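Local coordinates for protein cytochrome P450 monooxygenase (Rhodococcus sp. ECU0066, PDB 6KBH) that probably acts as a self-sufficient monooxygenase that passes electrons through FMN and a [2Fe-2S] cluster to the heme of its P450 domain, at residues A478-E483 with L491-D496; D512-A517 with T560-G565; V536-D541 with W550-L555. All coordinates share one frame; numbering follows the deposited sequence.

Interaction 1 of 3, residues A478-E483 with L491-D496; sequences AVSGLE and LITLRD
The carbonyl oxygen of Gly481 takes two hydrogen bonds from one residue, Thr493. The Thr493 backbone N lies 3.0 Å from Gly481 O, in the carbonyl plane. The Thr493 hydroxyl OG1 adds a second bond to Gly481 O at 2.8 Å, coming in from the side of the carbonyl. OG1 can do this because it sits between its own backbone N and carbonyl carbon (chi1 40°), which turns the hydroxyl toward Gly481 on the other strand. Ser480 N bonds to Thr493 O (2.9 Å).

Backbone pairs continue at both ends. Ala478 and Arg495 exchange two bonds, as do Glu483 and Leu491. Val479 faces Leu494, and Leu482 faces Ile492. Two residues therefore span on one strand what one residue spans on the other, which is a beta bulge at Ser480 and Gly481. With CG beside its backbone N (chi1 -76°), Arg495 lays CG against Ser480 CB (3.5 Å). The bend at chi2 then brings one guanidinium face to Ser480 OG.

On the face carrying Val479, Leu482, Ile492 and Leu494 the contact is apolar. Ile492 CG2 meets Val479 CG2 at 3.9 Å. Leu482 runs alongside Ile492, with Leu482 CD1 3.9 Å from Ile492 CG1.

The two segments form a beta hairpin of the flavin-domain sheet. Strand 533-536 flanks 491-496, pairing with Ile492 and Leu494, while Val479 bonds to Gly558 and Ala559 just before strand 560-567.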
loop_
_atom_site.group_PDB
_atom_site.type_symbol
_atom_site.label_atom_id
_atom_site.label_comp_id
_atom_site.label_asym_id
_atom_site.label_seq_id
_atom_site.Cartn_x
_atom_site.Cartn_y
_atom_site.Cartn_z
ATOM N N ALA A 478 -5.291 22.978 -5.848
ATOM C CA ALA A 478 -5.358 23.635 -7.139
ATOM C C ALA A 478 -4.387 24.802 -7.160
ATOM O O ALA A 478 -4.158 25.462 -6.140
ATOM C CB ALA A 478 -6.782 24.128 -7.441
ATOM N N VAL A 479 -3.807 25.043 -8.331
ATOM C CA VAL A 479 -2.875 26.148 -8.521
ATOM C C VAL A 479 -3.678 27.383 -8.917
ATOM O O VAL A 479 -4.258 27.437 -10.007
ATOM C CB VAL A 479 -1.803 25.808 -9.567
ATOM C CG1 VAL A 479 -2.421 25.220 -10.835
ATOM C CG2 VAL A 479 -0.971 27.036 -9.884
ATOM N N SER A 480 -3.714 28.375 -8.029
ATOM C CA SER A 480 -4.456 29.602 -8.287
ATOM C C SER A 480 -3.616 30.692 -8.940
ATOM O O SER A 480 -4.184 31.652 -9.469
ATOM C CB SER A 480 -5.045 30.140 -6.985
ATOM O OG SER A 480 -4.022 30.382 -6.029
ATOM N N GLY A 481 -2.291 30.573 -8.910
ATOM C CA GLY A 481 -1.455 31.586 -9.519
ATOM C C GLY A 481 0.005 31.218 -9.678
ATOM O O GLY A 481 0.594 30.570 -8.805
ATOM N N LEU A 482 0.596 31.635 -10.798
ATOM C CA LEU A 482 2.017 31.472 -11.077
ATOM C C LEU A 482 2.638 32.852 -11.224
ATOM O O LEU A 482 2.206 33.635 -12.073
ATOM C CB LEU A 482 2.253 30.664 -12.356
ATOM C CG LEU A 482 1.772 29.219 -12.420
ATOM C CD1 LEU A 482 1.943 28.585 -11.058
ATOM C CD2 LEU A 482 0.340 29.129 -12.907
ATOM N N GLU A 483 3.654 33.141 -10.414
ATOM C CA GLU A 483 4.326 34.434 -10.448
ATOM C C GLU A 483 5.826 34.229 -10.601
ATOM O O GLU A 483 6.418 33.397 -9.906
ATOM C CB GLU A 483 4.032 35.247 -9.184
ATOM C CG GLU A 483 4.829 36.542 -9.090
ATOM C CD GLU A 483 4.435 37.392 -7.898
ATOM O OE1 GLU A 483 3.445 37.045 -7.218
ATOM O OE2 GLU A 483 5.115 38.407 -7.639
ATOM N N LEU A 491 6.815 31.353 -8.412
ATOM C CA LEU A 491 6.118 31.313 -7.135
ATOM C C LEU A 491 4.734 30.727 -7.386
ATOM O O LEU A 491 3.907 31.339 -8.075
ATOM C CB LEU A 491 6.026 32.699 -6.503
ATOM C CG LEU A 491 5.439 32.685 -5.087
ATOM C CD1 LEU A 491 6.326 31.895 -4.131
ATOM C CD2 LEU A 491 5.202 34.092 -4.565
ATOM N N ILE A 492 4.478 29.548 -6.831
ATOM C CA ILE A 492 3.213 28.848 -7.028
ATOM C C ILE A 492 2.324 29.084 -5.817
ATOM O O ILE A 492 2.770 28.945 -4.669
ATOM C CB ILE A 492 3.433 27.344 -7.259
ATOM C CG1 ILE A 492 4.379 27.114 -8.433
ATOM C CG2 ILE A 492 2.112 26.657 -7.524
ATOM C CD1 ILE A 492 4.704 25.659 -8.653
ATOM N N THR A 493 1.072 29.450 -6.071
ATOM C CA THR A 493 0.058 29.591 -5.035
ATOM C C THR A 493 -0.884 28.397 -5.131
ATOM O O THR A 493 -1.563 28.217 -6.149
ATOM C CB THR A 493 -0.713 30.899 -5.193
ATOM O OG1 THR A 493 -0.954 31.139 -6.581
ATOM C CG2 THR A 493 0.085 32.056 -4.636
ATOM N N LEU A 494 -0.919 27.579 -4.081
ATOM C CA LEU A 494 -1.665 26.327 -4.091
ATOM C C LEU A 494 -2.868 26.436 -3.164
ATOM O O LEU A 494 -2.714 26.709 -1.967
ATOM C CB LEU A 494 -0.762 25.160 -3.696
ATOM C CG LEU A 494 0.182 24.764 -4.836
ATOM C CD1 LEU A 494 1.160 23.688 -4.396
ATOM C CD2 LEU A 494 -0.610 24.319 -6.062
ATOM N N ARG A 495 -4.055 26.201 -3.724
ATOM C CA ARG A 495 -5.343 26.347 -3.056
ATOM C C ARG A 495 -5.943 24.981 -2.752
ATOM O O ARG A 495 -5.940 24.097 -3.614
ATOM C CB ARG A 495 -6.325 27.115 -3.950
ATOM C CG ARG A 495 -6.092 28.594 -4.029
ATOM C CD ARG A 495 -6.500 29.249 -2.739
ATOM N NE ARG A 495 -5.855 30.541 -2.599
ATOM C CZ ARG A 495 -6.350 31.712 -2.996
ATOM N NH1 ARG A 495 -7.548 31.793 -3.557
ATOM N NH2 ARG A 495 -5.621 32.805 -2.811
ATOM N N ASP A 496 -6.510 24.818 -1.553
ATOM C CA ASP A 496 -7.245 23.599 -1.220
ATOM C C ASP A 496 -8.670 23.720 -1.748
ATOM O O ASP A 496 -9.408 24.636 -1.366
ATOM C CB ASP A 496 -7.246 23.330 0.289
ATOM C CG ASP A 496 -8.017 22.046 0.668
ATOM O OD1 ASP A 496 -8.625 21.396 -0.208
ATOM O OD2 ASP A 496 -8.003 21.681 1.870
#

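Interaction 2 of 3, residues D512-A517 with T560-G565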
loop_
_atom_site.group_PDB
_atom_site.type_symbol
_atom_site.label_atom_id
_atom_site.label_comp_id
_atom_site.label_asym_id
_atom_site.label_seq_id
_atom_site.Cartn_x
_atom_site.Cartn_y
_atom_site.Cartn_z
ATOM N N ASP A 512 5.573 17.489 -0.255
ATOM C CA ASP A 512 5.864 16.582 -1.357
ATOM C C ASP A 512 4.761 16.723 -2.400
ATOM O O ASP A 512 3.617 16.319 -2.166
ATOM C CB ASP A 512 5.990 15.145 -0.859
ATOM C CG ASP A 512 7.037 15.000 0.226
ATOM O OD1 ASP A 512 7.305 15.998 0.928
ATOM O OD2 ASP A 512 7.608 13.898 0.367
ATOM N N VAL A 513 5.110 17.299 -3.545
ATOM C CA VAL A 513 4.166 17.600 -4.614
ATOM C C VAL A 513 4.539 16.762 -5.830
ATOM O O VAL A 513 5.708 16.725 -6.230
ATOM C CB VAL A 513 4.167 19.103 -4.952
ATOM C CG1 VAL A 513 5.593 19.618 -5.096
ATOM C CG2 VAL A 513 3.369 19.363 -6.211
ATOM N N ASP A 514 3.551 16.084 -6.411
ATOM C CA ASP A 514 3.795 15.218 -7.561
ATOM C C ASP A 514 4.029 16.060 -8.807
ATOM O O ASP A 514 3.079 16.585 -9.391
ATOM C CB ASP A 514 2.617 14.274 -7.773
ATOM C CG ASP A 514 2.560 13.180 -6.740
ATOM O OD1 ASP A 514 3.418 13.175 -5.833
ATOM O OD2 ASP A 514 1.659 12.322 -6.840
ATOM N N CYS A 515 5.283 16.162 -9.249
ATOM C CA CYS A 515 5.604 16.941 -10.445
ATOM C C CYS A 515 5.561 16.012 -11.654
ATOM O O CYS A 515 6.579 15.526 -12.152
ATOM C CB CYS A 515 6.956 17.623 -10.296
ATOM S SG CYS A 515 7.170 18.464 -8.717
ATOM N N GLY A 516 4.346 15.771 -12.134
ATOM C CA GLY A 516 4.172 14.801 -13.201
ATOM C C GLY A 516 4.318 13.396 -12.652
ATOM O O GLY A 516 3.663 13.018 -11.674
ATOM N N ALA A 517 5.195 12.611 -13.275
ATOM C CA ALA A 517 5.412 11.230 -12.862
ATOM C C ALA A 517 6.356 11.097 -11.672
ATOM O O ALA A 517 6.620 9.970 -11.241
ATOM C CB ALA A 517 5.948 10.408 -14.037
ATOM N N THR A 560 -4.478 20.776 -11.014
ATOM C CA THR A 560 -4.488 20.303 -9.639
ATOM C C THR A 560 -3.374 19.292 -9.430
ATOM O O THR A 560 -3.160 18.408 -10.260
ATOM C CB THR A 560 -5.837 19.689 -9.241
ATOM O OG1 THR A 560 -6.236 18.695 -10.199
ATOM C CG2 THR A 560 -6.892 20.775 -9.136
ATOM N N LEU A 561 -2.677 19.433 -8.319
ATOM C CA LEU A 561 -1.517 18.639 -7.994
ATOM C C LEU A 561 -1.809 17.913 -6.688
ATOM O O LEU A 561 -2.377 18.488 -5.760
ATOM C CB LEU A 561 -0.283 19.523 -7.803
ATOM C CG LEU A 561 0.479 20.027 -9.028
ATOM C CD1 LEU A 561 1.478 21.097 -8.612
ATOM C CD2 LEU A 561 1.170 18.887 -9.708
ATOM N N ARG A 562 -1.405 16.653 -6.617
ATOM C CA ARG A 562 -1.428 15.907 -5.372
ATOM C C ARG A 562 -0.238 16.340 -4.524
ATOM O O ARG A 562 0.894 16.414 -5.004
ATOM C CB ARG A 562 -1.380 14.397 -5.628
ATOM C CG ARG A 562 -0.852 13.613 -4.459
ATOM C CD ARG A 562 -1.471 12.218 -4.400
ATOM N NE ARG A 562 -0.651 11.202 -5.060
ATOM C CZ ARG A 562 0.223 10.412 -4.439
ATOM N NH1 ARG A 562 0.394 10.493 -3.127
ATOM N NH2 ARG A 562 0.918 9.526 -5.129
ATOM N N VAL A 563 -0.492 16.647 -3.261
ATOM C CA VAL A 563 0.486 17.300 -2.406
ATOM C C VAL A 563 0.302 16.755 -1.003
ATOM O O VAL A 563 -0.793 16.846 -0.434
ATOM C CB VAL A 563 0.321 18.826 -2.453
ATOM C CG1 VAL A 563 -1.126 19.234 -2.317
ATOM C CG2 VAL A 563 1.152 19.487 -1.404
ATOM N N ARG A 564 1.363 16.173 -0.456
ATOM C CA ARG A 564 1.288 15.366 0.758
ATOM C C ARG A 564 1.846 16.157 1.929
ATOM O O ARG A 564 2.993 16.609 1.878
ATOM C CB ARG A 564 2.050 14.058 0.564
ATOM C CG ARG A 564 1.499 13.256 -0.601
ATOM C CD ARG A 564 1.801 11.776 -0.497
ATOM N NE ARG A 564 3.188 11.453 -0.817
ATOM C CZ ARG A 564 3.696 11.461 -2.045
ATOM N NH1 ARG A 564 2.943 11.798 -3.085
ATOM N NH2 ARG A 564 4.968 11.142 -2.231
ATOM N N GLY A 565 1.055 16.240 3.004
ATOM C CA GLY A 565 1.141 17.274 4.011
ATOM C C GLY A 565 2.519 17.634 4.529
ATOM O O GLY A 565 3.491 16.881 4.407
#
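Asp514 reaches across to two arginines, Arg562 and Arg564, with one carboxylate oxygen for each. Its OD1 accepts a hydrogen bond from Arg564 NH1 at 3.1 Å. The donor comes in on the syn side of OD1, and the bond is bent, with 139° at the hydrogen. The Asp514 and Arg564 side chains cross at about a right angle. Asp514 OD2 lies 3.1 Å from Arg562 NE, but over a face of that guanidinium, so the pair is held by charge and no N-H points at the oxygen. The carboxylate and the Arg562 guanidinium are nearly perpendicular, at 83°. Asp514 CG stands anti to its carbonyl carbon (chi1 -73°), and from there its two oxygens reach the two arginines.

The backbones beneath hold this network in place. Asp514 N bonds to Arg562 O (3.0 Å), and Arg564 N bonds to Asp512 O (2.8 Å). Between them Val513 and Val563 form a non-hydrogen-bonded antiparallel pair. Here strands 510-515 and 560-567 join in the antiparallel sheet of the flavin domain, consistent with the beta barrel of the ferredoxin reductase family.

The sheet face of Val513 and Val563 is apolar. Next along it, Val513 CG2 touches Leu561 CD1 at 3.5 Å. Leu561 also packs on Trp550 of helix 547-554.

Further out, Asp512 puts its CB over one face of the Arg564 guanidinium, while its own carboxylate forms a salt bridge with Arg567 and its side chain touches Gln521, an FMN-binding residue. Arg564 NH2 makes a salt bridge to Asp734, which lines the [2Fe-2S] pocket.

Interaction 3 of 3, residues V536-D541 with W550-L555. With FMN (flavin mononucleotide), chain B.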
loop_
_atom_site.group_PDB
_atom_site.type_symbol
_atom_site.label_atom_id
_atom_site.label_comp_id
_atom_site.label_asym_id
_atom_site.label_seq_id
_atom_site.Cartn_x
_atom_site.Cartn_y
_atom_site.Cartn_z
ATOM N N VAL A 536 5.029 27.939 -2.699
ATOM C CA VAL A 536 6.353 27.396 -2.957
ATOM C C VAL A 536 6.965 28.163 -4.119
ATOM O O VAL A 536 6.256 28.705 -4.973
ATOM C CB VAL A 536 6.315 25.884 -3.262
ATOM C CG1 VAL A 536 5.925 25.105 -2.021
ATOM C CG2 VAL A 536 5.349 25.599 -4.398
ATOM N N ALA A 537 8.296 28.208 -4.149
ATOM C CA ALA A 537 9.028 28.967 -5.161
ATOM C C ALA A 537 10.020 28.045 -5.865
ATOM O O ALA A 537 11.188 27.991 -5.486
ATOM C CB ALA A 537 9.725 30.171 -4.536
ATOM N N VAL A 538 9.577 27.358 -6.913
ATOM C CA VAL A 538 10.406 26.341 -7.555
ATOM C C VAL A 538 11.393 26.990 -8.520
ATOM O O VAL A 538 11.051 27.919 -9.261
ATOM C CB VAL A 538 9.523 25.305 -8.272
ATOM C CG1 VAL A 538 8.663 25.986 -9.314
ATOM C CG2 VAL A 538 10.380 24.212 -8.899
ATOM N N LEU A 539 12.631 26.498 -8.508
ATOM C CA LEU A 539 13.669 26.928 -9.435
ATOM C C LEU A 539 13.786 25.938 -10.589
ATOM O O LEU A 539 13.706 24.722 -10.389
ATOM C CB LEU A 539 15.019 27.059 -8.718
ATOM C CG LEU A 539 16.310 26.900 -9.536
ATOM C CD1 LEU A 539 16.481 28.038 -10.533
ATOM C CD2 LEU A 539 17.532 26.793 -8.635
ATOM N N HIS A 540 13.967 26.468 -11.799
ATOM C CA HIS A 540 14.276 25.646 -12.969
ATOM C C HIS A 540 15.714 25.186 -12.841
ATOM O O HIS A 540 16.645 25.925 -13.169
ATOM C CB HIS A 540 14.084 26.427 -14.265
ATOM C CG HIS A 540 13.721 25.577 -15.445
ATOM N ND1 HIS A 540 14.386 24.411 -15.759
ATOM C CD2 HIS A 540 12.779 25.741 -16.403
ATOM C CE1 HIS A 540 13.859 23.886 -16.851
ATOM N NE2 HIS A 540 12.881 24.673 -17.261
ATOM N N ASP A 541 15.908 23.972 -12.347
ATOM C CA ASP A 541 17.246 23.409 -12.328
ATOM C C ASP A 541 17.743 23.272 -13.761
ATOM O O ASP A 541 17.103 22.608 -14.587
ATOM C CB ASP A 541 17.239 22.057 -11.618
ATOM C CG ASP A 541 18.603 21.673 -11.085
ATOM O OD1 ASP A 541 19.568 22.435 -11.313
ATOM O OD2 ASP A 541 18.710 20.609 -10.439
ATOM N N TRP A 550 9.085 19.999 -15.482
ATOM C CA TRP A 550 7.643 19.832 -15.620
ATOM C C TRP A 550 6.880 21.026 -15.060
ATOM O O TRP A 550 5.915 21.499 -15.674
ATOM C CB TRP A 550 7.174 18.548 -14.934
ATOM C CG TRP A 550 5.713 18.354 -15.154
ATOM C CD1 TRP A 550 5.121 17.759 -16.227
ATOM C CD2 TRP A 550 4.648 18.830 -14.320
ATOM N NE1 TRP A 550 3.753 17.809 -16.101
ATOM C CE2 TRP A 550 3.439 18.462 -14.940
ATOM C CE3 TRP A 550 4.601 19.519 -13.103
ATOM C CZ2 TRP A 550 2.195 18.758 -14.384
ATOM C CZ3 TRP A 550 3.365 19.811 -12.553
ATOM C CH2 TRP A 550 2.180 19.432 -13.194
ATOM N N ILE A 551 7.293 21.523 -13.894
ATOM C CA ILE A 551 6.584 22.640 -13.275
ATOM C C ILE A 551 6.665 23.882 -14.152
ATOM O O ILE A 551 5.679 24.610 -14.322
ATOM C CB ILE A 551 7.135 22.915 -11.865
ATOM C CG1 ILE A 551 6.867 21.729 -10.941
ATOM C CG2 ILE A 551 6.507 24.166 -11.304
ATOM C CD1 ILE A 551 7.604 21.823 -9.629
ATOM N N HIS A 552 7.838 24.141 -14.726
ATOM C CA HIS A 552 8.013 25.318 -15.569
ATOM C C HIS A 552 7.397 25.136 -16.949
ATOM O O HIS A 552 6.926 26.110 -17.545
ATOM C CB HIS A 552 9.501 25.640 -15.716
ATOM C CG HIS A 552 10.185 25.962 -14.426
ATOM N ND1 HIS A 552 10.864 27.142 -14.217
ATOM C CD2 HIS A 552 10.282 25.263 -13.271
ATOM C CE1 HIS A 552 11.354 27.153 -12.990
ATOM N NE2 HIS A 552 11.020 26.022 -12.397
ATOM N N THR A 553 7.389 23.909 -17.469
ATOM C CA THR A 553 7.046 23.692 -18.868
ATOM C C THR A 553 5.573 23.373 -19.100
ATOM O O THR A 553 5.028 23.769 -20.136
ATOM C CB THR A 553 7.924 22.577 -19.459
ATOM O OG1 THR A 553 7.928 22.675 -20.888
ATOM C CG2 THR A 553 7.436 21.187 -19.054
ATOM N N GLU A 554 4.897 22.684 -18.168
ATOM C CA GLU A 554 3.575 22.160 -18.493
ATOM C C GLU A 554 2.550 22.331 -17.375
ATOM O O GLU A 554 1.495 21.686 -17.417
ATOM C CB GLU A 554 3.667 20.680 -18.880
ATOM C CG GLU A 554 3.766 20.445 -20.379
ATOM C CD GLU A 554 3.945 18.983 -20.726
ATOM O OE1 GLU A 554 4.471 18.232 -19.878
ATOM O OE2 GLU A 554 3.560 18.584 -21.846
ATOM N N LEU A 555 2.816 23.180 -16.384
ATOM C CA LEU A 555 1.825 23.535 -15.377
ATOM C C LEU A 555 1.223 24.888 -15.733
ATOM O O LEU A 555 1.956 25.848 -15.996
ATOM C CB LEU A 555 2.441 23.578 -13.972
ATOM C CG LEU A 555 1.577 24.034 -12.779
ATOM C CD1 LEU A 555 2.153 23.499 -11.481
ATOM C CD2 LEU A 555 1.434 25.546 -12.669
HETATM N N1 FMN B . 14.554 19.145 -1.619
HETATM C C2 FMN B . 14.429 18.542 -0.428
HETATM O O2 FMN B . 14.864 17.353 -0.292
HETATM N N3 FMN B . 13.859 19.144 0.624
HETATM C C4 FMN B . 13.396 20.403 0.485
HETATM O O4 FMN B . 12.816 21.035 1.534
HETATM C C4A FMN B . 13.515 21.056 -0.741
HETATM N N5 FMN B . 13.049 22.309 -0.866
HETATM C C5A FMN B . 13.165 22.922 -2.049
HETATM C C6 FMN B . 12.676 24.212 -2.146
HETATM C C7 FMN B . 12.771 24.891 -3.337
HETATM C C7M FMN B . 12.179 26.322 -3.305
HETATM C C8 FMN B . 13.363 24.294 -4.457
HETATM C C8M FMN B . 13.484 25.002 -5.793
HETATM C C9 FMN B . 13.867 23.003 -4.354
HETATM C C9A FMN B . 13.761 22.298 -3.151
HETATM N N10 FMN B . 14.235 21.039 -3.020
HETATM C C10 FMN B . 14.111 20.408 -1.819
HETATM C "C1'" FMN B . 14.854 20.303 -4.166
HETATM C "C2'" FMN B . 13.824 19.607 -5.021
HETATM O "O2'" FMN B . 13.200 18.562 -4.397
HETATM C "C3'" FMN B . 14.435 19.103 -6.303
HETATM O "O3'" FMN B . 15.533 18.249 -6.112
HETATM C "C4'" FMN B . 14.825 20.275 -7.230
HETATM O "O4'" FMN B . 13.940 21.313 -7.419
HETATM C "C5'" FMN B . 15.065 19.788 -8.691
HETATM O "O5'" FMN B . 14.142 18.808 -9.228
HETATM P P FMN B . 14.559 18.021 -10.520
HETATM O O1P FMN B . 13.812 16.714 -10.589
HETATM O O2P FMN B . 14.234 18.803 -11.753
HETATM O O3P FMN B . 16.036 17.785 -10.449
#
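Val538 lies across from Ile551 and His540 from His552, with CA atoms 7.8 Å and 6.8 Å apart, where an extended loop runs past helix 547-554.

Val538 and Ile551 reach toward each other tip to tip. Val538 CG1 meets Ile551 CG2 at 3.5 Å, and Val538 CG2 meets Ile551 CD1 at 3.7 Å. With Val538 CG1 between the backbone N and the carbonyl carbon (chi1 59°) and CG2 anti to that N, both methyls face the helix. The His552 ring passes alongside Val538 in the opposite direction.

The aromatic contact is between His540 and His552. His540 CB stands over a face of the His552 ring, 3.4 Å from the centroid and 28° off the normal, a CH-pi contact. The two rings cross obliquely, with centroids 4.3 Å apart and planes at 59°. An alanine in place of His552 would probably cost His540 CB its aromatic face and leave the His540 ring freer to turn.

The other side of the loop meets the flavin. Leu539 N lies 3.2 Å from FMN C8M, and Ala537, Val538, Leu539 and Asp541 line the FMN pocket. The loop thus borders the dimethylbenzene edge of the isoalloxazine. Gly547 N and Ser548 N, at the start of the same helix, hydrogen-bond to FMN. The loop and the helix it packs against both contribute to the flavin site.

No hydrogen bond or salt bridge crosses between the segments. The loop backbone pairs instead with Asp488 and Leu490. Between these segments the contact is apolar and aromatic; nearer the start of the helix Ser548 OG makes a weak hydrogen bond with Asp541 N. Two positive charges on the neighbouring imidazoles would probably be disfavoured.

Overall arrangement
All three contacts lie in the flavin-binding domain, with centres 12 to 13 Å apart. Interactions 1 and 2 share one antiparallel sheet, in which strands 475-486 and 560-567 are neighbours. Along the chain interaction 1 closes first. In sequence, both segments of interaction 3 fall between the two strands that make interaction 2. It links to both others: Ile551 packs on Ile492 of interaction 1 and on Cys515 of interaction 2, and Trp550 packs on Leu561. Strand 533-536 borders 489-496 and leads into the loop at the FMN methyls. The sheet and helix 547-554 thus frame the flavin, while interaction 2 also faces the [2Fe-2S] cluster, the probable electron partner of FMN.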